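Local coordinates for protein arginyl-trna synthetase (Thermus thermophilus, PDB 1IQ0) that probably joins L-arginine to tRNA(Arg) at the expense of ATP, as a monomeric class I aminoacyl-tRNA synthetase, at residues E8-A13 with Q56-R61; E69-V72 with Y77-F80; R83-L88 with P493-A498; R89-P94 with A504-L509; A133-Y138 with E514-A519. One frame throughout, in Å; residues are numbered along the deposited sequence.

Overall arrangement
Along the chain, interactions 1 and 2 come first and lie within the N-terminal domain. Their centres are about 11 Å apart, and they touch where helices 3-15 and 51-60 rest on strand 77-82 of the antiparallel sheet. That strand leads directly into helix 84-92, which serves both interaction 3 and interaction 4, their centres about 10 Å apart. These two bring the helix against the C-terminal, DALR-type anticodon-binding region, more than 400 residues later in sequence. Interaction 5, its centre about 19 Å from that of interaction 4, packs helix 120-138 on helix 512-522. Interactions 3, 4 and 5 cross along the chain. Together they pack helices 84-92 and 120-138 of the catalytic region against the DALR-type region within one monomer.

Interaction 1 (E8-A13 with Q56-R61); sequences EAIAQA and QELKDR
Leu-58 meets Ile-10 and Ala-13 where two helices of the N-terminal domain, 3-15 and 51-60, pack beside each other. The contact is buried and apolar. The bond from CA to CB of Leu-58 points to the side of the facing helix. CG lies anti to the backbone N (chi1 179°), and the fork there brings the two methyls nearer to residues 8-13. One prong, Leu-58 CD1, reaches the methyl of Ala-13, 4.0 Å from Ala-13 CB. The other prong, Leu-58 CD2, sits 3.9 Å from CG2 of Ile-10. The Leu-58 and Ile-10 side chains cross at about a right angle, and one methyl of each makes the contact. The same side chains also meet the antiparallel sheet: Leu-58 touches Leu-78, and Ile-10 touches Phe-80, both on strand 77-82. The helix pair thus forms a layer over the sheet. The backbones come nearest at the end of helix 51-60, where the CA atoms of Ala-13 and Arg-61 are 6.3 Å apart. Arg-61 has left helical geometry there, and its carbonyl O lies 3.7 Å from Ala-13 CB.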
# COMPACT_ATOMS: atom_id res chain seq x y z
N GLU A 8 -22.98 3.15 12.87
CA GLU A 8 -22.88 3.37 14.30
C GLU A 8 -24.27 3.39 14.93
O GLU A 8 -24.51 2.75 15.95
CB GLU A 8 -22.17 4.69 14.59
CG GLU A 8 -22.09 5.04 16.07
CD GLU A 8 -21.50 3.92 16.91
OE1 GLU A 8 -20.37 3.48 16.61
OE2 GLU A 8 -22.16 3.48 17.88
N ALA A 9 -25.19 4.11 14.30
CA ALA A 9 -26.55 4.19 14.81
C ALA A 9 -27.23 2.83 14.79
O ALA A 9 -28.06 2.52 15.65
CB ALA A 9 -27.36 5.19 14.00
N ILE A 10 -26.87 2.01 13.80
CA ILE A 10 -27.45 0.67 13.68
C ILE A 10 -26.89 -0.25 14.76
O ILE A 10 -27.62 -1.02 15.38
CB ILE A 10 -27.14 0.04 12.30
CG1 ILE A 10 -27.90 0.80 11.21
CG2 ILE A 10 -27.52 -1.44 12.30
CD1 ILE A 10 -27.56 0.34 9.81
N ALA A 11 -25.58 -0.17 14.98
CA ALA A 11 -24.91 -0.99 15.98
C ALA A 11 -25.53 -0.72 17.35
O ALA A 11 -26.00 -1.64 18.03
CB ALA A 11 -23.42 -0.66 16.02
N GLN A 12 -25.54 0.55 17.73
CA GLN A 12 -26.10 0.97 19.00
C GLN A 12 -27.51 0.43 19.16
O GLN A 12 -27.92 0.05 20.26
CB GLN A 12 -26.11 2.50 19.08
CG GLN A 12 -25.81 3.04 20.45
CD GLN A 12 -24.48 2.53 20.99
OE1 GLN A 12 -23.44 2.69 20.36
NE2 GLN A 12 -24.52 1.92 22.17
N ALA A 13 -28.25 0.37 18.05
CA ALA A 13 -29.62 -0.12 18.06
C ALA A 13 -29.68 -1.64 18.21
O ALA A 13 -30.63 -2.17 18.77
CB ALA A 13 -30.33 0.30 16.78
N GLN A 56 -37.50 -5.58 10.11
CA GLN A 56 -38.62 -4.80 10.63
C GLN A 56 -38.37 -4.47 12.09
O GLN A 56 -38.70 -3.39 12.57
CB GLN A 56 -39.93 -5.59 10.49
CG GLN A 56 -41.15 -4.87 11.03
CD GLN A 56 -41.42 -3.55 10.33
OE1 GLN A 56 -41.64 -3.51 9.11
NE2 GLN A 56 -41.41 -2.46 11.08
N GLU A 57 -37.77 -5.43 12.80
CA GLU A 57 -37.44 -5.27 14.21
C GLU A 57 -36.45 -4.13 14.38
O GLU A 57 -36.65 -3.22 15.19
CB GLU A 57 -36.82 -6.57 14.74
CG GLU A 57 -36.22 -6.48 16.13
CD GLU A 57 -37.26 -6.25 17.21
OE1 GLU A 57 -38.18 -7.08 17.34
OE2 GLU A 57 -37.14 -5.24 17.94
N LEU A 58 -35.38 -4.17 13.60
CA LEU A 58 -34.34 -3.15 13.64
C LEU A 58 -34.94 -1.78 13.33
O LEU A 58 -34.61 -0.78 13.96
CB LEU A 58 -33.24 -3.47 12.64
CG LEU A 58 -32.07 -2.48 12.54
CD1 LEU A 58 -31.44 -2.29 13.92
CD2 LEU A 58 -31.04 -3.01 11.55
N LYS A 59 -35.83 -1.75 12.35
CA LYS A 59 -36.48 -0.51 11.95
C LYS A 59 -37.26 0.08 13.12
O LYS A 59 -37.28 1.29 13.32
CB LYS A 59 -37.44 -0.78 10.78
CG LYS A 59 -38.14 0.46 10.26
CD LYS A 59 -39.19 0.10 9.23
CE LYS A 59 -39.80 1.34 8.60
NZ LYS A 59 -40.28 2.29 9.64
N ASP A 60 -37.89 -0.80 13.90
CA ASP A 60 -38.70 -0.38 15.04
C ASP A 60 -37.91 0.27 16.18
O ASP A 60 -38.41 1.19 16.84
CB ASP A 60 -39.48 -1.58 15.58
CG ASP A 60 -40.47 -2.13 14.57
OD1 ASP A 60 -41.11 -3.16 14.86
OD2 ASP A 60 -40.61 -1.53 13.48
N ARG A 61 -36.69 -0.19 16.42
CA ARG A 61 -35.88 0.37 17.49
C ARG A 61 -34.71 1.21 16.99
O ARG A 61 -33.74 1.42 17.72
CB ARG A 61 -35.34 -0.75 18.38
CG ARG A 61 -36.41 -1.60 19.03
CD ARG A 61 -35.82 -2.60 20.00
NE ARG A 61 -36.85 -3.43 20.60
CZ ARG A 61 -36.62 -4.35 21.54
NH1 ARG A 61 -35.39 -4.55 21.99
NH2 ARG A 61 -37.63 -5.06 22.03

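Interaction 2 (E69-V72 with Y77-F80)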
# COMPACT_ATOMS: atom_id res chain seq x y z
N GLU A 69 -34.12 9.82 5.23
CA GLU A 69 -35.50 10.14 4.89
C GLU A 69 -36.46 9.06 5.38
O GLU A 69 -37.47 9.35 6.01
CB GLU A 69 -35.64 10.29 3.37
CG GLU A 69 -37.03 10.65 2.87
CD GLU A 69 -37.27 12.15 2.83
OE1 GLU A 69 -37.49 12.76 3.90
OE2 GLU A 69 -37.24 12.72 1.72
N GLU A 70 -36.13 7.81 5.08
CA GLU A 70 -36.97 6.68 5.46
C GLU A 70 -36.21 5.35 5.42
O GLU A 70 -35.31 5.16 4.60
CB GLU A 70 -38.17 6.61 4.51
CG GLU A 70 -39.03 5.36 4.65
CD GLU A 70 -40.12 5.31 3.60
OE1 GLU A 70 -40.98 6.21 3.59
OE2 GLU A 70 -40.12 4.36 2.78
N ALA A 71 -36.57 4.45 6.33
CA ALA A 71 -35.96 3.13 6.41
C ALA A 71 -37.01 2.14 5.92
O ALA A 71 -38.15 2.18 6.37
CB ALA A 71 -35.56 2.82 7.85
N VAL A 72 -36.62 1.26 5.01
CA VAL A 72 -37.55 0.30 4.45
C VAL A 72 -37.05 -1.14 4.48
O VAL A 72 -36.04 -1.46 3.87
CB VAL A 72 -37.88 0.65 2.98
CG1 VAL A 72 -38.93 -0.31 2.43
CG2 VAL A 72 -38.37 2.09 2.89
N TYR A 77 -33.00 -7.37 3.78
CA TYR A 77 -32.21 -6.17 4.01
C TYR A 77 -33.07 -5.07 4.62
O TYR A 77 -34.30 -5.13 4.58
CB TYR A 77 -31.64 -5.61 2.70
CG TYR A 77 -30.63 -6.47 1.97
CD1 TYR A 77 -31.02 -7.59 1.24
CD2 TYR A 77 -29.27 -6.14 1.98
CE1 TYR A 77 -30.09 -8.36 0.53
CE2 TYR A 77 -28.33 -6.90 1.29
CZ TYR A 77 -28.75 -8.00 0.56
OH TYR A 77 -27.81 -8.75 -0.12
N LEU A 78 -32.40 -4.08 5.20
CA LEU A 78 -33.09 -2.92 5.73
C LEU A 78 -32.43 -1.79 4.94
O LEU A 78 -31.25 -1.48 5.15
CB LEU A 78 -32.85 -2.72 7.23
CG LEU A 78 -33.46 -1.40 7.74
CD1 LEU A 78 -34.94 -1.32 7.38
CD2 LEU A 78 -33.28 -1.28 9.24
N ASN A 79 -33.17 -1.21 4.00
CA ASN A 79 -32.63 -0.14 3.17
C ASN A 79 -32.95 1.25 3.69
O ASN A 79 -33.93 1.45 4.40
CB ASN A 79 -33.14 -0.27 1.74
CG ASN A 79 -32.64 -1.52 1.05
OD1 ASN A 79 -31.54 -1.99 1.31
ND2 ASN A 79 -33.45 -2.05 0.14
N PHE A 80 -32.10 2.20 3.34
CA PHE A 80 -32.28 3.57 3.77
C PHE A 80 -32.26 4.55 2.61
O PHE A 80 -31.34 4.55 1.79
CB PHE A 80 -31.19 3.97 4.77
CG PHE A 80 -31.08 3.05 5.94
CD1 PHE A 80 -30.36 1.86 5.84
CD2 PHE A 80 -31.70 3.37 7.15
CE1 PHE A 80 -30.27 0.99 6.93
CE2 PHE A 80 -31.61 2.51 8.25
CZ PHE A 80 -30.89 1.32 8.14
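A beta hairpin, strands 68-74 and 77-82, forms one side of the antiparallel sheet in the N-terminal domain, and Val-72 and Asn-79 are a hydrogen-bonded pair within it. The strand segments run antiparallel at 169°. Val-72 N donates to Asn-79 O at 2.8 Å, and the bond is nearly straight, 170° at the hydrogen. Asn-79 N returns a bond to Val-72 O at 2.9 Å, coming from above the carbonyl plane. The next pair, Ala-71 with Phe-80, is non-hydrogen-bonded. Its side chains lie on the face that meets helix 3-15, where Phe-80 touches Leu-6 and Ile-10. Phe-80 CG is anti to its own carbonyl carbon (chi1 -55°). This brings Phe-80 ring atoms CD2 and CE2 to Ala-71 CB, each 4.0 Å away. Further back along strand 68-74, Glu-69 and Glu-70 both face Arg-81 in a classic beta bulge. Toward the turn, Leu-78 extends across the strand gap and lays a methyl against the peptide group that follows Val-72. Leu-78 CD1 lies 3.6 Å from Val-72 C.

Interaction 3 (R83-L88 with P493-A498)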
# COMPACT_ATOMS: atom_id res chain seq x y z
N ARG A 83 -32.11 11.83 2.71
CA ARG A 83 -32.76 13.08 2.36
C ARG A 83 -31.81 13.71 1.34
O ARG A 83 -30.62 13.89 1.61
CB ARG A 83 -32.91 14.00 3.58
CG ARG A 83 -33.85 13.48 4.65
CD ARG A 83 -34.24 14.61 5.59
NE ARG A 83 -33.06 15.34 6.06
CZ ARG A 83 -33.11 16.47 6.75
NH1 ARG A 83 -34.28 17.02 7.06
NH2 ARG A 83 -31.98 17.07 7.12
N THR A 84 -32.34 14.02 0.17
CA THR A 84 -31.52 14.60 -0.88
C THR A 84 -30.66 15.78 -0.42
O THR A 84 -29.46 15.83 -0.71
CB THR A 84 -32.40 15.01 -2.06
OG1 THR A 84 -33.05 13.83 -2.56
CG2 THR A 84 -31.57 15.65 -3.18
N GLU A 85 -31.25 16.71 0.32
CA GLU A 85 -30.52 17.87 0.81
C GLU A 85 -29.32 17.47 1.68
O GLU A 85 -28.21 17.95 1.47
CB GLU A 85 -31.44 18.77 1.63
CG GLU A 85 -30.75 20.00 2.20
CD GLU A 85 -31.62 20.76 3.18
OE1 GLU A 85 -31.17 21.81 3.68
OE2 GLU A 85 -32.75 20.30 3.46
N ALA A 86 -29.57 16.60 2.65
CA ALA A 86 -28.51 16.14 3.55
C ALA A 86 -27.44 15.41 2.76
O ALA A 86 -26.25 15.57 3.02
CB ALA A 86 -29.10 15.22 4.63
N LEU A 87 -27.87 14.62 1.79
CA LEU A 87 -26.96 13.87 0.93
C LEU A 87 -26.02 14.85 0.21
O LEU A 87 -24.79 14.70 0.25
CB LEU A 87 -27.78 13.07 -0.08
CG LEU A 87 -27.13 12.06 -1.02
CD1 LEU A 87 -28.24 11.22 -1.63
CD2 LEU A 87 -26.32 12.77 -2.10
N LEU A 88 -26.59 15.86 -0.43
CA LEU A 88 -25.80 16.86 -1.15
C LEU A 88 -24.87 17.61 -0.21
O LEU A 88 -23.70 17.81 -0.51
CB LEU A 88 -26.72 17.86 -1.84
CG LEU A 88 -27.59 17.30 -2.96
CD1 LEU A 88 -28.70 18.29 -3.33
CD2 LEU A 88 -26.70 16.99 -4.16
N PRO A 493 -24.40 27.61 -3.28
CA PRO A 493 -25.09 26.62 -4.11
C PRO A 493 -26.56 26.60 -3.73
O PRO A 493 -26.90 26.77 -2.56
CB PRO A 493 -24.41 25.30 -3.73
CG PRO A 493 -23.06 25.73 -3.22
CD PRO A 493 -23.39 26.95 -2.42
N ASP A 494 -27.44 26.39 -4.71
CA ASP A 494 -28.86 26.30 -4.40
C ASP A 494 -29.21 24.82 -4.51
O ASP A 494 -29.56 24.33 -5.58
CB ASP A 494 -29.70 27.11 -5.39
CG ASP A 494 -31.19 27.04 -5.07
OD1 ASP A 494 -31.56 26.33 -4.11
OD2 ASP A 494 -31.98 27.69 -5.79
N LEU A 495 -29.12 24.12 -3.38
CA LEU A 495 -29.40 22.69 -3.34
C LEU A 495 -30.76 22.29 -3.87
O LEU A 495 -30.92 21.19 -4.40
CB LEU A 495 -29.22 22.17 -1.91
CG LEU A 495 -27.90 22.50 -1.22
CD1 LEU A 495 -27.84 21.77 0.11
CD2 LEU A 495 -26.72 22.09 -2.09
N SER A 496 -31.75 23.17 -3.75
CA SER A 496 -33.11 22.85 -4.21
C SER A 496 -33.23 22.66 -5.73
O SER A 496 -34.18 22.04 -6.20
CB SER A 496 -34.09 23.94 -3.77
OG SER A 496 -33.87 25.15 -4.47
N GLN A 497 -32.27 23.19 -6.49
CA GLN A 497 -32.31 23.05 -7.95
C GLN A 497 -31.62 21.77 -8.47
O GLN A 497 -31.54 21.56 -9.68
CB GLN A 497 -31.67 24.28 -8.61
CG GLN A 497 -32.45 25.59 -8.39
CD GLN A 497 -31.92 26.73 -9.25
OE1 GLN A 497 -31.92 26.64 -10.48
NE2 GLN A 497 -31.47 27.80 -8.61
N ALA A 498 -31.16 20.93 -7.56
CA ALA A 498 -30.49 19.69 -7.94
C ALA A 498 -31.36 18.74 -8.76
O ALA A 498 -32.54 18.57 -8.48
CB ALA A 498 -29.98 18.97 -6.68
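The N-terminal turns of helix 84-92 face a short 3-10 segment, 495-497, and the backbones come nearest at Glu-85 and Leu-495, whose CA atoms are 6.5 Å apart. The side chains that meet are mainly apolar. The CB of Leu-88 points toward the loop, and one methyl of this leucine carries much of the contact. Leu-88 CD1 lies 3.7 Å from Ala-498 CB and 4.2 Å from Leu-495 CB. Leu-88 CD1 also rests 3.8 Å from Leu-495 O. CD1 of Leu-495 goes to the preceding helical turn, where it meets Glu-85 CG at 4.0 Å. These two side chains cross at about a right angle, and the leucine uses the aliphatic part of the glutamate. Glu-85 is extended beyond CG, which carries its carboxylate past the methyl to a salt bridge with Arg-89. The loop is held in shape by Asp-494. Asp-494 OD1 accepts from Ser-496 N, forming an Asx turn, and also from Ser-496 OG at 2.6 Å, both from the same face of the carboxylate. Asp-494 OD2 takes a bond from Gln-497 NE2 at 2.9 Å. These bonds use both carboxylate oxygens and fix the turn that presents Leu-495 and Ala-498 to the helix. Helix 562-583 also touches the loop: Leu-495 and Ala-498 both meet its Leu-565. Residues 493-498 thus pack between helices 84-92 and 562-583 and lead into helix 500-509, whose Ala-506 packs on Leu-87 and Leu-88 of helix 84-92.

Interaction 4 (R89-P94 with A504-L509); sequences REALRP and ALALDL
Ala-91 and Ala-506 meet methyl to methyl, with their CB atoms 3.6 Å apart. They lie on helices 84-92 and 500-509, and their CA atoms are only 5.3 Å from each other. The Ala-91 CB points at the second helix and also lies 3.6 Å from Ala-506 O, so it rests against backbone as well as side chain. Leu-509, one turn on, adds its own CB at 4.4 Å from Ala-91 CB. In the next shell, Leu-509 is wedged between helices: it touches Leu-535 of helix 525-544 and Leu-569, Ser-572 and Thr-576 of helix 562-583. Ser-572 also gives its OG to a hydrogen bond with Ala-91 O, which ties the end of helix 84-92 to helix 562-583. At that end, Arg-93 grips Glu-90 side-on through two nitrogens. Arg-93 NE reaches Glu-90 OE2 at 3.2 Å, in the guanidinium plane, and Arg-93 NH2 reaches Glu-90 OE1 at 3.1 Å. Arg-93 is poorly ordered, so this salt bridge is less certain in detail. The contact itself is small, buried and free of polar side chains. Alanines at the nearest point let the two backbones come this close, and the joint depends on shape rather than on charge.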
# COMPACT_ATOMS: atom_id res chain seq x y z
N ARG A 89 -25.40 18.01 0.94
CA ARG A 89 -24.62 18.75 1.93
C ARG A 89 -23.38 17.95 2.33
O ARG A 89 -22.26 18.49 2.36
CB ARG A 89 -25.49 19.04 3.15
CG ARG A 89 -24.96 20.16 4.04
CD ARG A 89 -26.01 20.55 5.07
NE ARG A 89 -27.24 21.02 4.45
CZ ARG A 89 -27.34 22.12 3.71
NH1 ARG A 89 -26.28 22.89 3.49
NH2 ARG A 89 -28.51 22.46 3.19
N GLU A 90 -23.57 16.67 2.62
CA GLU A 90 -22.46 15.79 3.00
C GLU A 90 -21.48 15.58 1.84
O GLU A 90 -20.29 15.41 2.06
CB GLU A 90 -23.00 14.44 3.49
CG GLU A 90 -21.96 13.33 3.62
CD GLU A 90 -20.99 13.51 4.79
OE1 GLU A 90 -20.07 12.67 4.92
OE2 GLU A 90 -21.15 14.46 5.59
N ALA A 91 -21.99 15.57 0.61
CA ALA A 91 -21.11 15.38 -0.55
C ALA A 91 -20.24 16.60 -0.77
O ALA A 91 -19.10 16.49 -1.22
CB ALA A 91 -21.94 15.10 -1.80
N LEU A 92 -20.77 17.78 -0.46
CA LEU A 92 -20.02 19.01 -0.65
C LEU A 92 -18.98 19.28 0.44
O LEU A 92 -17.96 19.92 0.18
CB LEU A 92 -20.99 20.19 -0.76
CG LEU A 92 -21.95 20.10 -1.95
CD1 LEU A 92 -22.74 21.40 -2.08
CD2 LEU A 92 -21.15 19.83 -3.23
N ARG A 93 -19.23 18.78 1.65
CA ARG A 93 -18.32 18.97 2.77
C ARG A 93 -16.89 18.53 2.41
O ARG A 93 -16.69 17.48 1.80
CB ARG A 93 -18.81 18.16 3.98
CG ARG A 93 -17.92 18.27 5.22
CD ARG A 93 -18.50 17.50 6.41
NE ARG A 93 -18.47 16.05 6.22
CZ ARG A 93 -17.36 15.33 6.07
NH1 ARG A 93 -16.17 15.92 6.09
NH2 ARG A 93 -17.44 14.01 5.91
N PRO A 94 -15.88 19.34 2.77
CA PRO A 94 -14.48 19.01 2.47
C PRO A 94 -13.99 17.78 3.23
O PRO A 94 -14.22 17.65 4.44
CB PRO A 94 -13.74 20.28 2.87
CG PRO A 94 -14.56 20.79 4.03
CD PRO A 94 -15.97 20.62 3.51
N ALA A 504 -27.13 11.56 -8.07
CA ALA A 504 -26.39 10.34 -8.37
C ALA A 504 -24.88 10.53 -8.20
O ALA A 504 -24.21 9.67 -7.63
CB ALA A 504 -26.71 9.87 -9.79
N LEU A 505 -24.35 11.64 -8.69
CA LEU A 505 -22.92 11.90 -8.57
C LEU A 505 -22.52 12.16 -7.12
O LEU A 505 -21.51 11.65 -6.64
CB LEU A 505 -22.52 13.10 -9.43
CG LEU A 505 -21.04 13.52 -9.32
CD1 LEU A 505 -20.13 12.34 -9.66
CD2 LEU A 505 -20.78 14.68 -10.27
N ALA A 506 -23.32 12.96 -6.41
CA ALA A 506 -23.04 13.26 -5.02
C ALA A 506 -22.97 11.96 -4.20
O ALA A 506 -22.10 11.81 -3.34
CB ALA A 506 -24.13 14.17 -4.47
N LEU A 507 -23.88 11.03 -4.49
CA LEU A 507 -23.92 9.76 -3.79
C LEU A 507 -22.62 8.96 -3.99
O LEU A 507 -22.13 8.34 -3.04
CB LEU A 507 -25.12 8.95 -4.26
CG LEU A 507 -25.51 7.67 -3.51
CD1 LEU A 507 -25.60 7.91 -2.01
CD2 LEU A 507 -26.86 7.19 -4.07
N ASP A 508 -22.07 8.96 -5.20
CA ASP A 508 -20.82 8.24 -5.41
C ASP A 508 -19.71 8.89 -4.59
O ASP A 508 -18.80 8.22 -4.12
CB ASP A 508 -20.43 8.22 -6.88
CG ASP A 508 -21.33 7.31 -7.69
OD1 ASP A 508 -21.79 6.30 -7.12
OD2 ASP A 508 -21.57 7.61 -8.88
N LEU A 509 -19.81 10.20 -4.40
CA LEU A 509 -18.83 10.93 -3.61
C LEU A 509 -18.90 10.54 -2.12
O LEU A 509 -17.90 10.63 -1.41
CB LEU A 509 -19.05 12.43 -3.77
CG LEU A 509 -18.48 13.03 -5.05
CD1 LEU A 509 -19.02 14.45 -5.26
CD2 LEU A 509 -16.96 13.04 -4.96

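Interaction 5 (A133-Y138 with E514-A519)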
# COMPACT_ATOMS: atom_id res chain seq x y z
N ALA A 133 0.93 2.65 3.07
CA ALA A 133 1.50 3.53 4.08
C ALA A 133 0.78 4.87 4.06
O ALA A 133 0.42 5.41 5.10
CB ALA A 133 3.01 3.75 3.84
N ARG A 134 0.58 5.41 2.85
CA ARG A 134 -0.10 6.70 2.68
C ARG A 134 -1.56 6.61 3.14
O ARG A 134 -2.06 7.49 3.83
CB ARG A 134 -0.08 7.12 1.20
CG ARG A 134 1.28 7.51 0.66
CD ARG A 134 1.19 7.74 -0.84
NE ARG A 134 2.46 8.18 -1.42
CZ ARG A 134 2.89 9.43 -1.43
NH1 ARG A 134 2.16 10.40 -0.90
NH2 ARG A 134 4.06 9.72 -2.00
N ILE A 135 -2.24 5.54 2.73
CA ILE A 135 -3.63 5.32 3.08
C ILE A 135 -3.82 5.23 4.60
O ILE A 135 -4.72 5.87 5.15
CB ILE A 135 -4.16 4.05 2.39
CG1 ILE A 135 -4.26 4.30 0.87
CG2 ILE A 135 -5.50 3.62 2.98
CD1 ILE A 135 -4.62 3.07 0.05
N LEU A 136 -2.97 4.45 5.27
CA LEU A 136 -3.06 4.31 6.72
C LEU A 136 -2.86 5.64 7.45
O LEU A 136 -3.56 5.92 8.42
CB LEU A 136 -2.02 3.31 7.23
CG LEU A 136 -2.40 1.85 6.98
CD1 LEU A 136 -1.18 0.96 7.09
CD2 LEU A 136 -3.50 1.43 7.98
N ALA A 137 -1.90 6.43 7.00
CA ALA A 137 -1.63 7.73 7.60
C ALA A 137 -2.86 8.62 7.47
O ALA A 137 -3.27 9.27 8.43
CB ALA A 137 -0.42 8.40 6.90
N TYR A 138 -3.44 8.65 6.27
CA TYR A 138 -4.63 9.45 6.00
C TYR A 138 -5.78 9.00 6.91
O TYR A 138 -6.54 9.82 7.42
CB TYR A 138 -5.06 9.29 4.54
CG TYR A 138 -6.22 10.19 4.13
CD1 TYR A 138 -5.99 11.49 3.67
CD2 TYR A 138 -7.54 9.73 4.20
CE1 TYR A 138 -7.05 12.31 3.29
CE2 TYR A 138 -8.60 10.55 3.82
CZ TYR A 138 -8.35 11.83 3.37
OH TYR A 138 -9.40 12.64 2.99
N GLU A 514 -15.34 5.57 2.91
CA GLU A 514 -15.45 4.15 3.21
C GLU A 514 -14.41 3.36 2.42
O GLU A 514 -13.85 2.38 2.92
CB GLU A 514 -16.85 3.64 2.86
CG GLU A 514 -17.09 2.19 3.27
CD GLU A 514 -16.87 1.94 4.76
OE1 GLU A 514 -17.35 2.75 5.58
OE2 GLU A 514 -16.22 0.93 5.10
N ALA A 515 -14.16 3.78 1.18
CA ALA A 515 -13.17 3.10 0.35
C ALA A 515 -11.80 3.27 1.00
O ALA A 515 -10.99 2.34 1.02
CB ALA A 515 -13.16 3.69 -1.07
N VAL A 516 -11.53 4.46 1.53
CA VAL A 516 -10.25 4.72 2.18
C VAL A 516 -10.07 3.91 3.47
O VAL A 516 -9.02 3.30 3.70
CB VAL A 516 -10.08 6.20 2.50
CG1 VAL A 516 -8.80 6.41 3.30
CG2 VAL A 516 -10.02 7.01 1.21
N LEU A 517 -11.10 3.90 4.31
CA LEU A 517 -11.04 3.18 5.58
C LEU A 517 -11.01 1.67 5.41
O LEU A 517 -10.32 0.97 6.14
CB LEU A 517 -12.20 3.60 6.49
CG LEU A 517 -12.13 5.06 6.93
CD1 LEU A 517 -13.32 5.39 7.83
CD2 LEU A 517 -10.82 5.31 7.67
N GLU A 518 -11.77 1.16 4.44
CA GLU A 518 -11.76 -0.28 4.22
C GLU A 518 -10.38 -0.68 3.73
O GLU A 518 -9.82 -1.68 4.17
CB GLU A 518 -12.80 -0.70 3.19
CG GLU A 518 -12.63 -2.15 2.74
CD GLU A 518 -13.69 -2.62 1.78
OE1 GLU A 518 -13.45 -3.63 1.08
OE2 GLU A 518 -14.78 -2.01 1.73
N ALA A 519 -9.82 0.11 2.81
CA ALA A 519 -8.50 -0.17 2.27
C ALA A 519 -7.47 -0.16 3.39
O ALA A 519 -6.55 -0.99 3.41
CB ALA A 519 -8.14 0.86 1.22
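Tyr-138 and Val-516 cross at about a right angle, and the valine reaches the tyrosine ring with one methyl. Val-516 CG1 is 3.7 Å from Tyr-138 CD2 and approaches the ring obliquely. This methyl is anti to the valine backbone N (chi1 174°), which turns it to the ring. Tyr-138 CG is likewise anti to its own N, and the ring passes beside Val-516, with its CD2 side nearest and its OH end farther off. Ile-135, one turn earlier, points at the same helix. Ile-135 CG2 rests on the backbone, 3.6 Å from Val-516 O, and meets Ala-519 CB at 4.2 Å. Ile-135 CG2 also lies 4.3 Å from Val-516 CG1, so Val-516 is touched by both residues of helix 120-138. The helix segments cross at -114°, with their axes 9.1 Å apart at the closest point. This steep crossing confines the contact to a few residues. Other helices close around it: Leu-583 of helix 562-583 touches both Ile-135 and Tyr-138, and Leu-528 of helix 525-544 touches Ile-135. All four residues that meet here are buried, and what joins them is van der Waals packing. The catalytic region and the DALR-type domain are therefore joined at this point by a small, mainly apolar patch, held by shape and not by polar bonds.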